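Local coordinates for phosphate-binding protein (PDB 5UB3) that probably senses a small anionic ligand in the periplasm and signals to a partner diguanylate cyclase, and is seen here bound to chloride, at residues R87-F93 / A207-A212; L108-R112 / E133-I139. One frame throughout, in Å; residues are numbered along the deposited sequence.

Contact 1: residues R87-F93 / A207-A212; sequences RGGLRDF and APVPRA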
loop_
_atom_site.group_PDB
_atom_site.type_symbol
_atom_site.label_atom_id
_atom_site.label_comp_id
_atom_site.label_asym_id
_atom_site.label_seq_id
_atom_site.Cartn_x
_atom_site.Cartn_y
_atom_site.Cartn_z
ATOM N N ARG A 87 10.461 5.305 0.037
ATOM C CA ARG A 87 9.741 6.328 -0.665
ATOM C C ARG A 87 9.716 7.640 0.132
ATOM O O ARG A 87 9.495 7.669 1.351
ATOM C CB ARG A 87 8.320 5.855 -0.945
ATOM C CG ARG A 87 8.216 4.688 -1.922
ATOM C CD ARG A 87 6.790 4.267 -2.133
ATOM N NE ARG A 87 6.680 3.129 -3.046
ATOM C CZ ARG A 87 5.547 2.467 -3.290
ATOM N NH1 ARG A 87 4.365 2.806 -2.695
ATOM N NH2 ARG A 87 5.617 1.447 -4.152
ATOM N N GLY A 88 9.894 8.733 -0.589
ATOM C CA GLY A 88 10.026 10.056 0.017
ATOM C C GLY A 88 10.977 10.152 1.182
ATOM O O GLY A 88 10.653 10.798 2.150
ATOM N N GLY A 89 12.103 9.464 1.121
ATOM C CA GLY A 89 13.045 9.411 2.219
ATOM C C GLY A 89 12.671 8.563 3.435
ATOM O O GLY A 89 13.424 8.530 4.412
ATOM N N LEU A 90 11.535 7.868 3.411
ATOM C CA LEU A 90 11.066 7.117 4.585
ATOM C C LEU A 90 11.015 5.663 4.234
ATOM O O LEU A 90 10.380 5.258 3.248
ATOM C CB LEU A 90 9.652 7.576 4.968
ATOM C CG LEU A 90 9.522 9.052 5.302
ATOM C CD1 LEU A 90 8.081 9.424 5.515
ATOM C CD2 LEU A 90 10.351 9.410 6.534
ATOM N N ARG A 91 11.649 4.880 5.067
ATOM C CA ARG A 91 11.569 3.458 4.939
ATOM C C ARG A 91 10.303 2.856 5.509
ATOM O O ARG A 91 9.930 1.762 5.082
ATOM C CB ARG A 91 12.688 2.872 5.718
ATOM C CG ARG A 91 14.035 3.113 5.081
ATOM C CD ARG A 91 14.891 2.106 5.804
ATOM N NE ARG A 91 16.261 2.135 5.470
ATOM C CZ ARG A 91 17.156 1.454 6.178
ATOM N NH1 ARG A 91 16.764 0.679 7.204
ATOM N NH2 ARG A 91 18.437 1.505 5.828
ATOM N N ASP A 92 9.740 3.514 6.541
ATOM C CA ASP A 92 8.599 2.993 7.314
ATOM C C ASP A 92 7.431 3.928 7.198
ATOM O O ASP A 92 7.554 5.117 6.837
ATOM C CB ASP A 92 8.938 2.861 8.810
ATOM C CG ASP A 92 9.808 1.665 9.139
ATOM O OD1 ASP A 92 10.267 0.888 8.245
ATOM O OD2 ASP A 92 10.012 1.433 10.363
ATOM N N PHE A 93 6.270 3.387 7.498
ATOM C CA PHE A 93 5.140 4.214 7.791
ATOM C C PHE A 93 4.216 3.541 8.799
ATOM O O PHE A 93 4.433 2.398 9.148
ATOM C CB PHE A 93 4.483 4.681 6.495
ATOM C CG PHE A 93 3.711 3.623 5.722
ATOM C CD1 PHE A 93 3.795 2.254 5.991
ATOM C CD2 PHE A 93 2.882 4.057 4.695
ATOM C CE1 PHE A 93 3.073 1.336 5.263
ATOM C CE2 PHE A 93 2.137 3.145 3.937
ATOM C CZ PHE A 93 2.227 1.786 4.236
ATOM N N ALA A 207 1.827 0.682 15.087
ATOM C CA ALA A 207 3.298 0.454 15.021
ATOM C C ALA A 207 3.719 0.640 13.584
ATOM O O ALA A 207 2.909 0.398 12.670
ATOM C CB ALA A 207 3.652 -0.974 15.491
ATOM N N PRO A 208 4.972 1.037 13.361
ATOM C CA PRO A 208 5.398 1.247 11.964
ATOM C C PRO A 208 5.725 -0.060 11.329
ATOM O O PRO A 208 6.020 -1.019 12.017
ATOM C CB PRO A 208 6.642 2.124 12.103
ATOM C CG PRO A 208 7.205 1.656 13.402
ATOM C CD PRO A 208 5.993 1.502 14.294
ATOM N N VAL A 209 5.610 -0.097 10.016
ATOM C CA VAL A 209 6.022 -1.253 9.220
ATOM C C VAL A 209 6.846 -0.692 8.092
ATOM O O VAL A 209 6.727 0.483 7.786
ATOM C CB VAL A 209 4.782 -2.041 8.678
ATOM C CG1 VAL A 209 3.942 -2.627 9.819
ATOM C CG2 VAL A 209 3.957 -1.150 7.801
ATOM N N PRO A 210 7.632 -1.546 7.409
ATOM C CA PRO A 210 8.249 -1.061 6.224
ATOM C C PRO A 210 7.193 -0.657 5.228
ATOM O O PRO A 210 6.184 -1.305 5.077
ATOM C CB PRO A 210 9.076 -2.210 5.695
ATOM C CG PRO A 210 8.857 -3.333 6.592
ATOM C CD PRO A 210 7.794 -2.984 7.596
ATOM N N ARG A 211 7.504 0.417 4.567
ATOM C CA ARG A 211 6.611 1.148 3.724
ATOM C C ARG A 211 6.294 0.485 2.391
ATOM O O ARG A 211 5.139 0.409 1.959
ATOM C CB ARG A 211 7.330 2.457 3.481
ATOM C CG ARG A 211 6.656 3.275 2.491
ATOM C CD ARG A 211 6.686 4.700 2.850
ATOM N NE ARG A 211 5.630 5.269 2.062
ATOM C CZ ARG A 211 5.580 6.534 1.711
ATOM N NH1 ARG A 211 6.526 7.407 2.085
ATOM N NH2 ARG A 211 4.552 6.908 0.978
ATOM N N ALA A 212 7.323 0.034 1.685
ATOM C CA ALA A 212 7.085 -0.496 0.329
ATOM C C ALA A 212 8.149 -1.469 -0.024
ATOM O O ALA A 212 9.167 -1.526 0.661
ATOM C CB ALA A 212 7.007 0.608 -0.687
HETATM O O HOH W 1 2.858 4.793 -0.507
#
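Phe93 and Val209 form an antiparallel hydrogen-bonded pair, Phe93 N giving to Val209 O at 3.0 Å and Val209 N to Phe93 O at 2.9 Å, while Asp92 and Pro210 make the neighbouring non-hydrogen-bonded pair. This short ladder joins two chain crossings between the lobes of a periplasmic binding protein, at what is probably its hinge. One further backbone bond, Arg211 N to Arg91 O at 2.8 Å, extends the ladder toward the type I' turn from Arg87 to Leu90.

Phe93 and Val209 put their side chains on one face of the ladder. With chi1 at 72°, the Phe93 ring turns under Arg211, whose CA sits over the ring face 4.2 Å from its centroid in a CH-pi contact. Val209 CG2 meets the edge of the same ring, 3.7 Å from CE1. The Arg211 guanidinium is tilted only 19° from the ring plane; its NE is buried by the contact and has no polar partner in the model. Over one face of this guanidinium lies Arg87 CB. The Asp92 carboxylate lies along Pro208 and Pro210, OD1 3.5 Å from Pro210 CA, and OD2 forms a salt bridge with Arg264. The extended Arg87 chain reaches past Ala212 to bond Ser64, its guanidinium centred beneath Ala212 CB. Water 1 accepts from Arg211 NH2 at 3.1 Å and, more weakly, from Arg87 NH1.

Contact 2: residues L108-R112 / E133-I139; sequences LSQLR and ELLRNGI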
loop_
_atom_site.group_PDB
_atom_site.type_symbol
_atom_site.label_atom_id
_atom_site.label_comp_id
_atom_site.label_asym_id
_atom_site.label_seq_id
_atom_site.Cartn_x
_atom_site.Cartn_y
_atom_site.Cartn_z
ATOM N N LEU A 108 -8.742 4.776 20.385
ATOM C CA LEU A 108 -9.236 3.650 19.576
ATOM C C LEU A 108 -10.433 2.886 20.151
ATOM O O LEU A 108 -11.389 2.512 19.395
ATOM C CB LEU A 108 -8.087 2.662 19.291
ATOM C CG LEU A 108 -8.421 1.704 18.147
ATOM C CD1 LEU A 108 -8.370 2.362 16.769
ATOM C CD2 LEU A 108 -7.476 0.520 18.319
ATOM N N SER A 109 -10.375 2.591 21.454
ATOM C CA SER A 109 -11.458 1.846 22.141
ATOM C C SER A 109 -12.797 2.515 21.961
ATOM O O SER A 109 -13.808 1.860 21.760
ATOM C CB SER A 109 -11.153 1.732 23.651
ATOM O OG SER A 109 -9.851 1.125 23.889
ATOM N N GLN A 110 -12.807 3.836 21.958
ATOM C CA GLN A 110 -14.070 4.605 21.715
ATOM C C GLN A 110 -14.580 4.608 20.286
ATOM O O GLN A 110 -15.603 5.266 19.990
ATOM C CB GLN A 110 -13.898 6.036 22.198
ATOM C CG GLN A 110 -13.669 6.100 23.699
ATOM C CD GLN A 110 -13.264 7.490 24.170
ATOM O OE1 GLN A 110 -13.287 8.441 23.418
ATOM N NE2 GLN A 110 -12.910 7.600 25.443
ATOM N N LEU A 111 -13.920 3.862 19.388
ATOM C CA LEU A 111 -14.526 3.566 18.091
ATOM C C LEU A 111 -15.825 2.748 18.181
ATOM O O LEU A 111 -16.638 2.791 17.243
ATOM C CB LEU A 111 -13.591 2.781 17.177
ATOM C CG LEU A 111 -12.959 3.577 16.081
ATOM C CD1 LEU A 111 -11.965 4.565 16.711
ATOM C CD2 LEU A 111 -12.265 2.590 15.165
ATOM N N ARG A 112 -16.019 2.016 19.284
ATOM C CA ARG A 112 -17.242 1.225 19.487
ATOM C C ARG A 112 -18.463 2.101 19.465
ATOM O O ARG A 112 -18.451 3.210 19.961
ATOM C CB ARG A 112 -17.114 0.310 20.714
ATOM C CG ARG A 112 -15.889 -0.612 20.495
ATOM C CD ARG A 112 -15.887 -1.950 21.188
ATOM N NE ARG A 112 -15.959 -1.725 22.612
ATOM C CZ ARG A 112 -16.920 -2.153 23.439
ATOM N NH1 ARG A 112 -17.955 -2.931 23.053
ATOM N NH2 ARG A 112 -16.807 -1.821 24.714
ATOM N N GLU A 133 -5.383 -3.490 13.615
ATOM C CA GLU A 133 -5.367 -2.812 14.887
ATOM C C GLU A 133 -6.640 -3.069 15.666
ATOM O O GLU A 133 -6.607 -3.256 16.877
ATOM C CB GLU A 133 -5.110 -1.333 14.735
ATOM C CG GLU A 133 -4.545 -0.695 15.996
ATOM C CD GLU A 133 -3.047 -0.945 16.211
ATOM O OE1 GLU A 133 -2.443 -1.830 15.540
ATOM O OE2 GLU A 133 -2.524 -0.218 17.067
ATOM N N LEU A 134 -7.758 -3.081 14.977
ATOM C CA LEU A 134 -9.006 -3.274 15.638
ATOM C C LEU A 134 -9.079 -4.703 16.139
ATOM O O LEU A 134 -9.535 -4.947 17.253
ATOM C CB LEU A 134 -10.181 -2.919 14.721
ATOM C CG LEU A 134 -10.300 -1.447 14.338
ATOM C CD1 LEU A 134 -11.509 -1.330 13.423
ATOM C CD2 LEU A 134 -10.378 -0.496 15.484
ATOM N N LEU A 135 -8.612 -5.643 15.336
ATOM C CA LEU A 135 -8.605 -7.011 15.776
ATOM C C LEU A 135 -7.811 -7.217 17.069
ATOM O O LEU A 135 -8.302 -7.860 18.011
ATOM C CB LEU A 135 -8.098 -7.952 14.688
ATOM C CG LEU A 135 -9.029 -8.271 13.550
ATOM C CD1 LEU A 135 -8.182 -8.985 12.537
ATOM C CD2 LEU A 135 -10.229 -9.158 13.878
ATOM N N ARG A 136 -6.627 -6.643 17.113
ATOM C CA ARG A 136 -5.753 -6.786 18.282
ATOM C C ARG A 136 -6.404 -6.249 19.535
ATOM O O ARG A 136 -6.183 -6.791 20.599
ATOM C CB ARG A 136 -4.412 -6.052 18.075
ATOM C CG ARG A 136 -3.497 -6.765 17.097
ATOM C CD ARG A 136 -2.528 -5.770 16.511
ATOM N NE ARG A 136 -1.436 -6.443 15.834
ATOM C CZ ARG A 136 -0.362 -5.824 15.342
ATOM N NH1 ARG A 136 -0.233 -4.516 15.386
ATOM N NH2 ARG A 136 0.602 -6.536 14.796
ATOM N N ASN A 137 -7.221 -5.203 19.388
ATOM C CA ASN A 137 -7.903 -4.583 20.510
ATOM C C ASN A 137 -9.315 -5.097 20.762
ATOM O O ASN A 137 -10.027 -4.549 21.601
ATOM C CB ASN A 137 -7.866 -3.072 20.307
ATOM C CG ASN A 137 -6.466 -2.513 20.542
ATOM O OD1 ASN A 137 -6.070 -2.203 21.681
ATOM N ND2 ASN A 137 -5.694 -2.440 19.472
ATOM N N GLY A 138 -9.724 -6.139 20.050
ATOM C CA GLY A 138 -11.002 -6.756 20.263
ATOM C C GLY A 138 -12.167 -5.890 19.886
ATOM O O GLY A 138 -13.283 -6.076 20.404
ATOM N N ILE A 139 -11.934 -4.947 18.979
ATOM C CA ILE A 139 -12.938 -3.971 18.597
ATOM C C ILE A 139 -13.615 -4.525 17.332
ATOM O O ILE A 139 -13.030 -4.524 16.211
ATOM C CB ILE A 139 -12.328 -2.603 18.322
ATOM C CG1 ILE A 139 -11.788 -2.017 19.617
ATOM C CG2 ILE A 139 -13.344 -1.690 17.675
ATOM C CD1 ILE A 139 -10.998 -0.756 19.429
#
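Leu108 packs against Leu134 and Ile139 in a buried apolar contact without a single hydrogen bond across it, at the far end of one lobe, where the short 3-10 segment ahead of strand 115-118 meets the C-terminal end of helix 124-136. The backbones stay well apart, and the space between them is bridged by branched side chains. With CG anti to the backbone N (chi1 -164°), Leu108 carries its branch point toward the helix, and the two methyls part there: CD1 lies 3.7 Å from Leu134 CD2, and CD2 turns to the helix end, against Glu133 CG and the amide of Asn137. The same Leu134 CD2 also takes Leu111 CD2 at 3.6 Å, the two side chains crossing at about a right angle, and so meets both Leu108 and Leu111.

What brings Ile139 back to this cluster is a Schellman motif. Gly138, with positive phi, is its C-prime residue; Ile139 N bonds to Leu134 O and Gly138 N to Leu135 O, and the chain turns off across the helix direction as it leaves the helix. The CD1 methyl of Ile139 then pushes in to 3.3 Å from the carbonyl oxygen Leu108 O and flanks Ser109 CA, while CG2 lies against the aliphatic CG of Arg112, whose NH1 bonds to Gly154 O. At the helix end the carbonyl of Glu133 is gripped twice by Asn137, by the backbone N and by ND2, from opposite faces of the carbonyl plane. The ND2 bond is 2.9 Å long and almost straight at 176°, with Glu133 O in the plane of the amide, so the amide is held at a fixed rotation while its ND2 rests 3.6 Å from Leu108 CD2.

Both segments of contact 2 fall between those of contact 1, so the 113 residues between Phe93 and Ala207 include the whole outer contact. The centres are 23 Å apart and the nearest atoms about 5 Å, without touching. Helix 124-136 spans the interval: Thr124 and Ser125 at its start touch Phe93, Leu129 touches Val209, and its last turn builds contact 2. Helix 259-277 runs past both: Arg264 pairs with Asp92, and Arg274 touches Leu135 and Arg136 in that last turn. In this family the ligand cleft lies between the lobes, near the probable hinge at contact 1, whereas contact 2 sits toward the outer end of one lobe, its centre about 22 Å from that of the chain.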